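Glyoxylate reductase (Paecilomyces sp. J18, PDB 3WNV) probably catalyses the NAD(P)H-dependent reduction of glyoxylate to glycolate, as a member of the D-isomer specific 2-hydroxyacid dehydrogenase family. Local coordinates at residues Leu7-Ile12 with Lys62-Phe67; Trp19-Ser24 with Asn310-Ile315; Glu70-Leu75 with Ala100-Ser105; Pro108-Asn113 with Glu304-Asn309. One frame throughout, in Å; residues are numbered along the deposited sequence.

Overall arrangement
The chain starts in a five-stranded parallel sheet and later builds a second, seven-stranded one in the Rossmann-type domain. Contact 1 closes the first loop, joining the C-terminal end of strand 5-9 to the turn after helix 61-64. Contact 3 follows it in series and ties helix 69-74 to the lead-in of strand 103-105. Contact 2 opens at residues 19-24, inside the loop of contact 1, and closes at 310-315, so the two cross. Its long loop encloses contacts 3 and 4. Contact 4 sets residues 108-113 against helix 297-317, the helix contact 2 also uses. That helix thus returns the chain to the first sheet.

Contact 1 of 4, residues Leu7-Ile12 with Lys62-Phe67; sequences LLIGDI and KHTGPF
The C-terminal end of strand 5-9, in the five-stranded parallel sheet, meets the short helix 61-64 and the turn after it through Ile9 and Gly10. The two methyls Ile9 CG2 and Thr64 CG2 lie 3.5 Å apart, the closest approach between the segments. Ile9 CG2 stands anti to the backbone N, while CG1 lies beside that N and faces Phe67. There Ile9 CG1 comes within 4.2 Å of Phe67 CZ. Gly10 presents its CA to the imidazole of His63, at 3.9 Å from CD2. The backbone of Gly10 (phi 85°, psi -150°) is in a region that favours glycine.

Strand 5-9 is the second strand across the sheet, paired with 27-31 and 51-57. The contact joins the end of strand 5-9 to the helix and turn that follow the adjacent parallel strand 51-57. Phe39 of helix 36-45 also packs on both Ile9 and Thr64.

Thr64 OG1 donates to Gly65 O over 2.7 Å, in the carbonyl plane and on a lone pair. The same OG1 lies at the edge of the Phe67 ring. A water bridges the two segments on the polar side. It donates to Asp11 OD2 at 2.6 Å and is hydrogen-bonded to His63 NE2 at 3.0 Å. The aliphatic CG of Lys62 covers one face of the His63 ring.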
loop_
_atom_site.group_PDB
_atom_site.type_symbol
_atom_site.label_atom_id
_atom_site.label_comp_id
_atom_site.label_asym_id
_atom_site.label_seq_id
_atom_site.Cartn_x
_atom_site.Cartn_y
_atom_site.Cartn_z
ATOM N N LEU A 7 -11.127 16.474 -13.678
ATOM C CA LEU A 7 -10.387 15.680 -14.649
ATOM C C LEU A 7 -10.079 14.306 -14.075
ATOM O O LEU A 7 -9.518 14.182 -12.975
ATOM C CB LEU A 7 -9.083 16.391 -15.015
ATOM C CG LEU A 7 -8.098 15.561 -15.840
ATOM C CD1 LEU A 7 -8.680 15.278 -17.219
ATOM C CD2 LEU A 7 -6.753 16.333 -15.974
ATOM N N LEU A 8 -10.439 13.269 -14.821
ATOM C CA LEU A 8 -10.193 11.895 -14.369
ATOM C C LEU A 8 -8.922 11.377 -15.055
ATOM O O LEU A 8 -8.851 11.383 -16.286
ATOM C CB LEU A 8 -11.368 11.024 -14.827
ATOM C CG LEU A 8 -11.081 9.496 -14.775
ATOM C CD1 LEU A 8 -10.618 8.973 -13.402
ATOM C CD2 LEU A 8 -12.314 8.670 -15.245
ATOM N N ILE A 9 -7.921 10.965 -14.273
ATOM C CA ILE A 9 -6.712 10.367 -14.837
ATOM C C ILE A 9 -6.864 8.856 -14.724
ATOM O O ILE A 9 -7.061 8.340 -13.633
ATOM C CB ILE A 9 -5.424 10.699 -14.033
ATOM C CG1 ILE A 9 -5.272 12.214 -13.758
ATOM C CG2 ILE A 9 -4.196 10.158 -14.802
ATOM C CD1 ILE A 9 -5.157 13.072 -14.974
ATOM N N GLY A 10 -6.769 8.142 -15.838
ATOM C CA GLY A 10 -6.863 6.696 -15.754
ATOM C C GLY A 10 -8.312 6.247 -15.764
ATOM O O GLY A 10 -9.152 6.906 -16.368
ATOM N N ASP A 11 -8.585 5.118 -15.110
ATOM C CA ASP A 11 -9.886 4.459 -15.235
ATOM C C ASP A 11 -10.651 4.513 -13.914
ATOM O O ASP A 11 -10.049 4.534 -12.828
ATOM C CB ASP A 11 -9.719 2.968 -15.573
ATOM C CG ASP A 11 -8.986 2.712 -16.888
ATOM O OD1 ASP A 11 -9.067 3.539 -17.826
ATOM O OD2 ASP A 11 -8.327 1.640 -16.974
ATOM N N ILE A 12 -11.981 4.486 -14.025
ATOM C CA ILE A 12 -12.852 4.177 -12.900
ATOM C C ILE A 12 -13.615 2.902 -13.305
ATOM O O ILE A 12 -14.248 2.846 -14.359
ATOM C CB ILE A 12 -13.791 5.378 -12.552
ATOM C CG1 ILE A 12 -12.968 6.505 -11.877
ATOM C CG2 ILE A 12 -14.954 4.935 -11.703
ATOM C CD1 ILE A 12 -13.740 7.825 -11.660
ATOM N N LYS A 62 0.880 4.881 -14.387
ATOM C CA LYS A 62 1.438 4.404 -15.656
ATOM C C LYS A 62 1.066 5.331 -16.797
ATOM O O LYS A 62 1.692 5.292 -17.840
ATOM C CB LYS A 62 0.987 2.969 -15.956
ATOM C CG LYS A 62 -0.490 2.817 -16.307
ATOM C CD LYS A 62 -0.887 1.337 -16.263
ATOM C CE LYS A 62 -2.238 1.124 -16.901
ATOM N NZ LYS A 62 -2.281 -0.166 -17.653
ATOM N N HIS A 63 0.044 6.165 -16.628
ATOM C CA HIS A 63 -0.330 7.033 -17.744
ATOM C C HIS A 63 0.313 8.408 -17.661
ATOM O O HIS A 63 0.374 9.122 -18.660
ATOM C CB HIS A 63 -1.853 7.199 -17.847
ATOM C CG HIS A 63 -2.606 5.906 -17.913
ATOM N ND1 HIS A 63 -2.553 5.065 -19.011
ATOM C CD2 HIS A 63 -3.470 5.331 -17.043
ATOM C CE1 HIS A 63 -3.326 4.012 -18.796
ATOM N NE2 HIS A 63 -3.891 4.148 -17.608
ATOM N N THR A 64 0.788 8.801 -16.481
ATOM C CA THR A 64 1.306 10.154 -16.361
ATOM C C THR A 64 2.688 10.208 -15.724
ATOM O O THR A 64 3.318 11.272 -15.716
ATOM C CB THR A 64 0.383 11.028 -15.492
ATOM O OG1 THR A 64 0.347 10.456 -14.192
ATOM C CG2 THR A 64 -1.051 11.080 -16.076
ATOM N N GLY A 65 3.142 9.091 -15.154
ATOM C CA GLY A 65 4.272 9.152 -14.248
ATOM C C GLY A 65 3.786 9.749 -12.935
ATOM O O GLY A 65 2.613 10.117 -12.810
ATOM N N PRO A 66 4.674 9.856 -11.946
ATOM C CA PRO A 66 4.229 10.350 -10.643
ATOM C C PRO A 66 3.816 11.820 -10.703
ATOM O O PRO A 66 4.294 12.615 -11.530
ATOM C CB PRO A 66 5.480 10.201 -9.755
ATOM C CG PRO A 66 6.616 10.083 -10.724
ATOM C CD PRO A 66 6.072 9.400 -11.923
ATOM N N PHE A 67 2.964 12.175 -9.752
ATOM C CA PHE A 67 2.622 13.549 -9.516
ATOM C C PHE A 67 3.700 14.116 -8.597
ATOM O O PHE A 67 3.445 14.563 -7.458
ATOM C CB PHE A 67 1.217 13.646 -8.920
ATOM C CG PHE A 67 0.126 13.755 -9.963
ATOM C CD1 PHE A 67 0.092 12.878 -11.044
ATOM C CD2 PHE A 67 -0.858 14.713 -9.850
ATOM C CE1 PHE A 67 -0.902 12.980 -12.015
ATOM C CE2 PHE A 67 -1.875 14.821 -10.816
ATOM C CZ PHE A 67 -1.880 13.947 -11.905
HETATM O O HOH W 1 -5.809 2.082 -16.707
#

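Contact 2 of 4, residues Trp19-Ser24 with Asn310-Ile315; sequences WEALSS and NLRSAI
Arg312 lies across Leu22 and reaches past it to Ala21. Arg312 CB starts the contact, 3.9 Å from Leu22 CD2. CG is anti to the backbone N (chi1 177°), and the chain runs on extended to CD. It then bends at chi3 (-72°), which folds the guanidinium back over the leucine methyl. NE and CZ of Arg312 both lie 3.9 Å from Leu22 CD2. NH2 of Arg312 comes slightly nearer to the same methyl, at 3.8 Å. Leu22 CD2 therefore touches both the root and the head of the arginine. Leu22 CD2 sits over one face of the Arg312 guanidinium, 3.6 Å above its plane and offset toward the rim.

The edge of the group has a different neighbour. Ala21 CB lies near the guanidinium plane, 4.0 Å from Arg312 NH2. These are van der Waals contacts of methyls with the guanidinium. The charge is met by Glu316, one turn further along the same helix, which forms a salt bridge with NH1. That bond would help to fix the rotation of the flat group above Leu22.

The other branch of Leu22 turns to the interior. Its CD1 is 4.5 Å from Leu311 CB, a looser touch. Leu28 of strand 27-31 lies against Leu22, and Cys83 of strand 81-85 against Leu311. Arg312, partly exposed, lies over the buried Leu22. This is helix packing of the alpha/beta type: the 3-10 turn following helix 16-21 packs on helix 297-317, with both on the same face of the five-stranded parallel sheet.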
loop_
_atom_site.group_PDB
_atom_site.type_symbol
_atom_site.label_atom_id
_atom_site.label_comp_id
_atom_site.label_asym_id
_atom_site.label_seq_id
_atom_site.Cartn_x
_atom_site.Cartn_y
_atom_site.Cartn_z
ATOM N N TRP A 19 -19.255 8.871 -10.816
ATOM C CA TRP A 19 -18.474 9.863 -11.551
ATOM C C TRP A 19 -19.398 10.654 -12.476
ATOM O O TRP A 19 -19.421 11.876 -12.411
ATOM C CB TRP A 19 -17.321 9.199 -12.342
ATOM C CG TRP A 19 -16.677 10.098 -13.396
ATOM C CD1 TRP A 19 -16.877 10.037 -14.745
ATOM C CD2 TRP A 19 -15.730 11.159 -13.189
ATOM N NE1 TRP A 19 -16.138 10.982 -15.379
ATOM C CE2 TRP A 19 -15.421 11.693 -14.453
ATOM C CE3 TRP A 19 -15.133 11.717 -12.052
ATOM C CZ2 TRP A 19 -14.514 12.757 -14.633
ATOM C CZ3 TRP A 19 -14.243 12.774 -12.218
ATOM C CH2 TRP A 19 -13.939 13.286 -13.503
ATOM N N GLU A 20 -20.185 9.970 -13.307
ATOM C CA GLU A 20 -21.064 10.675 -14.247
ATOM C C GLU A 20 -22.023 11.607 -13.526
ATOM O O GLU A 20 -22.368 12.673 -14.034
ATOM C CB GLU A 20 -21.852 9.684 -15.088
ATOM C CG GLU A 20 -20.964 8.739 -15.886
ATOM C CD GLU A 20 -20.293 9.386 -17.091
ATOM O OE1 GLU A 20 -20.458 10.612 -17.332
ATOM O OE2 GLU A 20 -19.602 8.636 -17.819
ATOM N N ALA A 21 -22.448 11.207 -12.336
ATOM C CA ALA A 21 -23.356 12.036 -11.552
ATOM C C ALA A 21 -22.794 13.430 -11.227
ATOM O O ALA A 21 -23.546 14.374 -11.054
ATOM C CB ALA A 21 -23.752 11.307 -10.293
ATOM N N LEU A 22 -21.476 13.565 -11.146
ATOM C CA LEU A 22 -20.866 14.876 -10.857
ATOM C C LEU A 22 -21.038 15.888 -11.967
ATOM O O LEU A 22 -20.696 17.059 -11.800
ATOM C CB LEU A 22 -19.361 14.731 -10.559
ATOM C CG LEU A 22 -18.992 13.852 -9.363
ATOM C CD1 LEU A 22 -17.487 13.556 -9.391
ATOM C CD2 LEU A 22 -19.369 14.524 -8.044
ATOM N N SER A 23 -21.570 15.455 -13.103
ATOM C CA SER A 23 -21.769 16.380 -14.223
ATOM C C SER A 23 -22.807 17.442 -13.929
ATOM O O SER A 23 -22.867 18.461 -14.615
ATOM C CB SER A 23 -22.112 15.621 -15.495
ATOM O OG SER A 23 -23.455 15.200 -15.482
ATOM N N SER A 24 -23.626 17.223 -12.904
ATOM C CA SER A 24 -24.557 18.266 -12.488
ATOM C C SER A 24 -23.825 19.440 -11.835
ATOM O O SER A 24 -24.362 20.536 -11.762
ATOM C CB SER A 24 -25.600 17.703 -11.524
ATOM O OG SER A 24 -25.007 17.446 -10.266
ATOM N N ASN A 310 -14.954 12.415 -1.628
ATOM C CA ASN A 310 -14.011 13.513 -1.434
ATOM C C ASN A 310 -14.153 14.574 -2.521
ATOM O O ASN A 310 -14.236 15.746 -2.220
ATOM C CB ASN A 310 -12.574 13.008 -1.421
ATOM C CG ASN A 310 -12.123 12.597 -0.047
ATOM O OD1 ASN A 310 -11.802 13.459 0.792
ATOM N ND2 ASN A 310 -12.089 11.284 0.207
ATOM N N LEU A 311 -14.168 14.155 -3.787
ATOM C CA LEU A 311 -14.386 15.090 -4.889
ATOM C C LEU A 311 -15.658 15.913 -4.766
ATOM O O LEU A 311 -15.666 17.124 -4.974
ATOM C CB LEU A 311 -14.424 14.334 -6.212
ATOM C CG LEU A 311 -13.060 13.951 -6.712
ATOM C CD1 LEU A 311 -13.147 12.847 -7.771
ATOM C CD2 LEU A 311 -12.394 15.196 -7.247
ATOM N N ARG A 312 -16.753 15.248 -4.466
ATOM C CA ARG A 312 -18.031 15.923 -4.365
ATOM C C ARG A 312 -18.008 16.931 -3.213
ATOM O O ARG A 312 -18.488 18.065 -3.353
ATOM C CB ARG A 312 -19.158 14.896 -4.187
ATOM C CG ARG A 312 -20.515 15.549 -3.998
ATOM C CD ARG A 312 -21.594 14.493 -3.843
ATOM N NE ARG A 312 -21.884 13.809 -5.107
ATOM C CZ ARG A 312 -22.708 14.303 -6.035
ATOM N NH1 ARG A 312 -23.290 15.477 -5.833
ATOM N NH2 ARG A 312 -22.951 13.637 -7.163
ATOM N N SER A 313 -17.408 16.536 -2.097
ATOM C CA SER A 313 -17.280 17.441 -0.954
ATOM C C SER A 313 -16.428 18.651 -1.323
ATOM O O SER A 313 -16.742 19.787 -0.960
ATOM C CB SER A 313 -16.630 16.699 0.216
ATOM O OG SER A 313 -16.629 17.512 1.381
ATOM N N ALA A 314 -15.357 18.408 -2.062
ATOM C CA ALA A 314 -14.451 19.493 -2.456
ATOM C C ALA A 314 -15.176 20.522 -3.320
ATOM O O ALA A 314 -15.131 21.733 -3.065
ATOM C CB ALA A 314 -13.270 18.934 -3.185
ATOM N N ILE A 315 -15.853 20.024 -4.342
ATOM C CA ILE A 315 -16.646 20.856 -5.244
ATOM C C ILE A 315 -17.792 21.581 -4.535
ATOM O O ILE A 315 -17.972 22.772 -4.724
ATOM C CB ILE A 315 -17.173 20.006 -6.437
ATOM C CG1 ILE A 315 -15.990 19.477 -7.258
ATOM C CG2 ILE A 315 -18.123 20.848 -7.330
ATOM C CD1 ILE A 315 -16.368 18.323 -8.153
#

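Contact 3 of 4, residues Glu70-Leu75 with Ala100-Ser105; sequences ELISAL and AGIAIS
Leu75 and Ile102 meet through their terminal methyls, with the side chains crossing at about a right angle. Leu75 CD1 and Ile102 CD1 are 4.0 Å apart. Each chain points its CB toward the other segment. In Ile102, CG1 is anti to the carbonyl carbon (chi1 -56°) and chi2 is extended (170°), which places CD1 at Leu75. Ile102 CD1 serves two partners: Ile72 CG2 also approaches it, at 4.3 Å.

Ile72 comes from one turn earlier in the chain than Leu75. Its CG2 is anti to the backbone N and lies between two residues of the other segment. Besides Ile102 it meets the single methyl of Ala100, with Ile72 CG2 to Ala100 CB 3.9 Å. Ile72 in the last turn of helix 69-74 and Leu75 just after it thus form an apolar patch, against which Ala100 and Ile102 are set. The contact is wholly apolar and small. Ala100 is exposed, whereas Ile72 and Ile102 are buried.

Gly101 lies between the two contributing residues. It has positive phi (73°) and is the C-prime residue of a Schellman motif that ends helix 94-99. Ile102 N bonds to Ala97 O and Gly101 N to Thr98 O. This turn brings the chain from the helix into strand 103-105, with Ala100 and Ile102 both facing helix 69-74. Ala97 touches Ile72 and Ile102, so helix 94-99 packs beside the contact. Ile82 of strand 81-85 supports Ile102, beside strand 103-105, whose Ile104 also bonds to Val324 through the backbone.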
loop_
_atom_site.group_PDB
_atom_site.type_symbol
_atom_site.label_atom_id
_atom_site.label_comp_id
_atom_site.label_asym_id
_atom_site.label_seq_id
_atom_site.Cartn_x
_atom_site.Cartn_y
_atom_site.Cartn_z
ATOM N N GLU A 70 7.820 18.138 -10.518
ATOM C CA GLU A 70 7.812 18.600 -11.905
ATOM C C GLU A 70 6.416 18.630 -12.514
ATOM O O GLU A 70 6.056 19.560 -13.238
ATOM C CB GLU A 70 8.652 17.659 -12.763
ATOM C CG GLU A 70 8.506 17.887 -14.262
ATOM C CD GLU A 70 9.122 16.753 -15.088
ATOM O OE1 GLU A 70 9.695 15.824 -14.497
ATOM O OE2 GLU A 70 9.022 16.787 -16.334
ATOM N N LEU A 71 5.657 17.566 -12.281
ATOM C CA LEU A 71 4.320 17.492 -12.855
ATOM C C LEU A 71 3.426 18.497 -12.141
ATOM O O LEU A 71 2.672 19.227 -12.802
ATOM C CB LEU A 71 3.767 16.061 -12.786
ATOM C CG LEU A 71 2.385 15.915 -13.444
ATOM C CD1 LEU A 71 2.261 14.529 -14.093
ATOM C CD2 LEU A 71 1.271 16.091 -12.388
ATOM N N ILE A 72 3.522 18.574 -10.814
ATOM C CA ILE A 72 2.700 19.556 -10.073
ATOM C C ILE A 72 2.951 20.961 -10.580
ATOM O O ILE A 72 2.006 21.760 -10.710
ATOM C CB ILE A 72 2.853 19.394 -8.522
ATOM C CG1 ILE A 72 2.167 18.097 -8.092
ATOM C CG2 ILE A 72 2.271 20.582 -7.709
ATOM C CD1 ILE A 72 2.531 17.636 -6.714
ATOM N N SER A 73 4.213 21.252 -10.934
ATOM C CA SER A 73 4.602 22.564 -11.417
ATOM C C SER A 73 3.927 22.901 -12.754
ATOM O O SER A 73 3.624 24.057 -13.016
ATOM C CB SER A 73 6.128 22.634 -11.562
ATOM O OG SER A 73 6.527 23.947 -11.927
ATOM N N ALA A 74 3.676 21.880 -13.575
ATOM C CA ALA A 74 2.959 22.026 -14.849
ATOM C C ALA A 74 1.429 22.107 -14.723
ATOM O O ALA A 74 0.763 22.533 -15.665
ATOM C CB ALA A 74 3.314 20.861 -15.786
ATOM N N LEU A 75 0.852 21.650 -13.617
ATOM C CA LEU A 75 -0.623 21.712 -13.492
ATOM C C LEU A 75 -1.128 23.154 -13.610
ATOM O O LEU A 75 -0.442 24.089 -13.218
ATOM C CB LEU A 75 -1.077 21.104 -12.163
ATOM C CG LEU A 75 -0.889 19.598 -11.981
ATOM C CD1 LEU A 75 -1.300 19.154 -10.581
ATOM C CD2 LEU A 75 -1.643 18.791 -13.081
ATOM N N ALA A 100 1.656 24.715 -4.215
ATOM C CA ALA A 100 0.836 25.118 -5.347
ATOM C C ALA A 100 -0.608 25.370 -4.926
ATOM O O ALA A 100 -1.460 25.670 -5.768
ATOM C CB ALA A 100 0.922 24.058 -6.469
ATOM N N GLY A 101 -0.904 25.312 -3.631
ATOM C CA GLY A 101 -2.280 25.544 -3.189
ATOM C C GLY A 101 -3.244 24.394 -3.504
ATOM O O GLY A 101 -4.440 24.607 -3.703
ATOM N N ILE A 102 -2.739 23.176 -3.531
ATOM C CA ILE A 102 -3.561 21.990 -3.845
ATOM C C ILE A 102 -3.717 21.078 -2.619
ATOM O O ILE A 102 -2.729 20.705 -1.986
ATOM C CB ILE A 102 -2.927 21.173 -5.001
ATOM C CG1 ILE A 102 -2.728 22.041 -6.243
ATOM C CG2 ILE A 102 -3.748 19.904 -5.304
ATOM C CD1 ILE A 102 -1.899 21.344 -7.317
ATOM N N ALA A 103 -4.960 20.730 -2.292
ATOM C CA ALA A 103 -5.263 19.812 -1.187
ATOM C C ALA A 103 -5.370 18.409 -1.735
ATOM O O ALA A 103 -5.924 18.222 -2.824
ATOM C CB ALA A 103 -6.553 20.221 -0.491
ATOM N N ILE A 104 -4.837 17.422 -1.003
ATOM C CA ILE A 104 -4.815 16.042 -1.461
ATOM C C ILE A 104 -5.598 15.168 -0.492
ATOM O O ILE A 104 -5.451 15.304 0.724
ATOM C CB ILE A 104 -3.369 15.497 -1.431
ATOM C CG1 ILE A 104 -2.429 16.453 -2.175
ATOM C CG2 ILE A 104 -3.293 14.090 -1.986
ATOM C CD1 ILE A 104 -2.464 16.320 -3.672
ATOM N N SER A 105 -6.437 14.282 -1.023
ATOM C CA SER A 105 -7.056 13.238 -0.214
ATOM C C SER A 105 -6.602 11.864 -0.667
ATOM O O SER A 105 -6.147 11.685 -1.804
ATOM C CB SER A 105 -8.599 13.381 -0.252
ATOM O OG SER A 105 -9.098 13.066 -1.528
#

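Contact 4 of 4, residues Pro108-Asn113 with Glu304-Asn309; sequences PIAVNN and ELLVLN
Leu306 carries this contact with one methyl, CD2, which meets both Pro108 and Ala110. Leu306 CD2 is 4.3 Å from Pro108 CD. The backbone N of Pro108 is equally near to CD2, so the methyl lies against the N-CD side of the proline ring. Ala110 CB approaches the same Leu306 CD2 at 4.4 Å. These are loose apolar touches, and the contact lies at the surface.

In Leu306, chi1 -177° sets CG anti to the backbone N, and chi2 54° then places CD2 against Pro108 and Ala110.

Further out, the ends of both segments are anchored. Glu304 accepts hydrogen bonds from the backbone N atoms of Val13 and His14, and its side chain touches Tyr55 and Asn85. Val307, next to Leu306, packs on Cys83, Asn85 and Thr107. On the other side, Val111 and Asn112 rest on Ile165 of helix 164-175, and Asn113 OD1 bonds to Arg172. The contact thus joins helix 297-317, which lies over the five-stranded sheet, to the segment running from strand 103-105 into helix 112-127, at the passage between the first-sheet domain and the Rossmann-type domain.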
loop_
_atom_site.group_PDB
_atom_site.type_symbol
_atom_site.label_atom_id
_atom_site.label_comp_id
_atom_site.label_asym_id
_atom_site.label_seq_id
_atom_site.Cartn_x
_atom_site.Cartn_y
_atom_site.Cartn_z
ATOM N N PRO A 108 -7.871 6.056 3.193
ATOM C CA PRO A 108 -7.520 5.396 4.473
ATOM C C PRO A 108 -8.715 4.786 5.239
ATOM O O PRO A 108 -9.717 5.388 5.343
ATOM C CB PRO A 108 -7.040 6.574 5.311
ATOM C CG PRO A 108 -7.978 7.660 4.886
ATOM C CD PRO A 108 -7.981 7.513 3.373
ATOM N N ILE A 109 -8.621 3.536 5.662
ATOM C CA ILE A 109 -9.782 2.844 6.214
ATOM C C ILE A 109 -10.768 2.170 5.266
ATOM O O ILE A 109 -11.656 1.551 5.742
ATOM C CB ILE A 109 -10.738 3.715 7.020
ATOM C CG1 ILE A 109 -10.028 4.723 7.909
ATOM C CG2 ILE A 109 -11.638 2.810 7.846
ATOM C CD1 ILE A 109 -11.005 5.389 8.886
ATOM N N ALA A 110 -10.530 2.160 3.982
ATOM C CA ALA A 110 -11.165 1.331 3.016
ATOM C C ALA A 110 -10.276 0.134 2.678
ATOM O O ALA A 110 -10.772 -0.883 2.358
ATOM C CB ALA A 110 -11.514 2.096 1.815
ATOM N N VAL A 111 -8.965 0.316 2.745
ATOM C CA VAL A 111 -8.046 -0.768 2.375
ATOM C C VAL A 111 -7.807 -1.761 3.507
ATOM O O VAL A 111 -7.212 -2.821 3.276
ATOM C CB VAL A 111 -6.664 -0.220 1.925
ATOM C CG1 VAL A 111 -6.799 0.782 0.788
ATOM C CG2 VAL A 111 -5.956 0.415 3.104
ATOM N N ASN A 112 -8.271 -1.458 4.724
ATOM C CA ASN A 112 -7.766 -2.176 5.899
ATOM C C ASN A 112 -8.111 -3.670 5.925
ATOM O O ASN A 112 -7.232 -4.505 6.190
ATOM C CB ASN A 112 -8.303 -1.549 7.206
ATOM C CG ASN A 112 -7.708 -0.181 7.503
ATOM O OD1 ASN A 112 -6.859 0.315 6.761
ATOM N ND2 ASN A 112 -8.173 0.452 8.608
ATOM N N ASN A 113 -9.372 -4.004 5.685
ATOM C CA ASN A 113 -9.775 -5.403 5.787
ATOM C C ASN A 113 -9.092 -6.244 4.729
ATOM O O ASN A 113 -8.485 -7.262 5.065
ATOM C CB ASN A 113 -11.280 -5.568 5.659
ATOM C CG ASN A 113 -12.007 -5.234 6.957
ATOM O OD1 ASN A 113 -11.507 -5.518 8.043
ATOM N ND2 ASN A 113 -13.190 -4.630 6.843
ATOM N N GLU A 304 -12.917 3.542 -4.705
ATOM C CA GLU A 304 -13.482 4.510 -5.670
ATOM C C GLU A 304 -14.550 5.448 -5.098
ATOM O O GLU A 304 -14.518 6.655 -5.396
ATOM C CB GLU A 304 -13.975 3.800 -6.923
ATOM C CG GLU A 304 -12.836 3.227 -7.718
ATOM C CD GLU A 304 -13.246 2.574 -9.015
ATOM O OE1 GLU A 304 -14.439 2.246 -9.217
ATOM O OE2 GLU A 304 -12.344 2.330 -9.841
ATOM N N LEU A 305 -15.513 4.909 -4.353
ATOM C CA LEU A 305 -16.597 5.720 -3.800
ATOM C C LEU A 305 -16.065 6.769 -2.825
ATOM O O LEU A 305 -16.571 7.903 -2.790
ATOM C CB LEU A 305 -17.675 4.846 -3.146
ATOM C CG LEU A 305 -18.494 3.992 -4.107
ATOM C CD1 LEU A 305 -19.453 3.099 -3.329
ATOM C CD2 LEU A 305 -19.258 4.853 -5.084
ATOM N N LEU A 306 -15.059 6.386 -2.031
ATOM C CA LEU A 306 -14.420 7.319 -1.103
ATOM C C LEU A 306 -13.737 8.470 -1.835
ATOM O O LEU A 306 -13.858 9.620 -1.435
ATOM C CB LEU A 306 -13.414 6.589 -0.181
ATOM C CG LEU A 306 -12.718 7.446 0.894
ATOM C CD1 LEU A 306 -13.717 8.209 1.780
ATOM C CD2 LEU A 306 -11.856 6.514 1.705
ATOM N N VAL A 307 -13.043 8.179 -2.931
ATOM C CA VAL A 307 -12.442 9.244 -3.723
ATOM C C VAL A 307 -13.508 10.166 -4.304
ATOM O O VAL A 307 -13.361 11.399 -4.299
ATOM C CB VAL A 307 -11.576 8.661 -4.870
ATOM C CG1 VAL A 307 -10.810 9.786 -5.588
ATOM C CG2 VAL A 307 -10.581 7.650 -4.304
ATOM N N LEU A 308 -14.614 9.582 -4.781
ATOM C CA LEU A 308 -15.621 10.375 -5.461
ATOM C C LEU A 308 -16.378 11.214 -4.438
ATOM O O LEU A 308 -16.820 12.308 -4.749
ATOM C CB LEU A 308 -16.540 9.492 -6.316
ATOM C CG LEU A 308 -15.804 8.941 -7.559
ATOM C CD1 LEU A 308 -16.566 7.760 -8.176
ATOM C CD2 LEU A 308 -15.573 10.027 -8.613
ATOM N N ASN A 309 -16.517 10.694 -3.213
ATOM C CA ASN A 309 -17.140 11.471 -2.145
ATOM C C ASN A 309 -16.267 12.638 -1.686
ATOM O O ASN A 309 -16.784 13.709 -1.363
ATOM C CB ASN A 309 -17.539 10.556 -0.976
ATOM C CG ASN A 309 -18.806 9.776 -1.269
ATOM O OD1 ASN A 309 -19.675 10.269 -1.961
ATOM N ND2 ASN A 309 -18.897 8.545 -0.769
#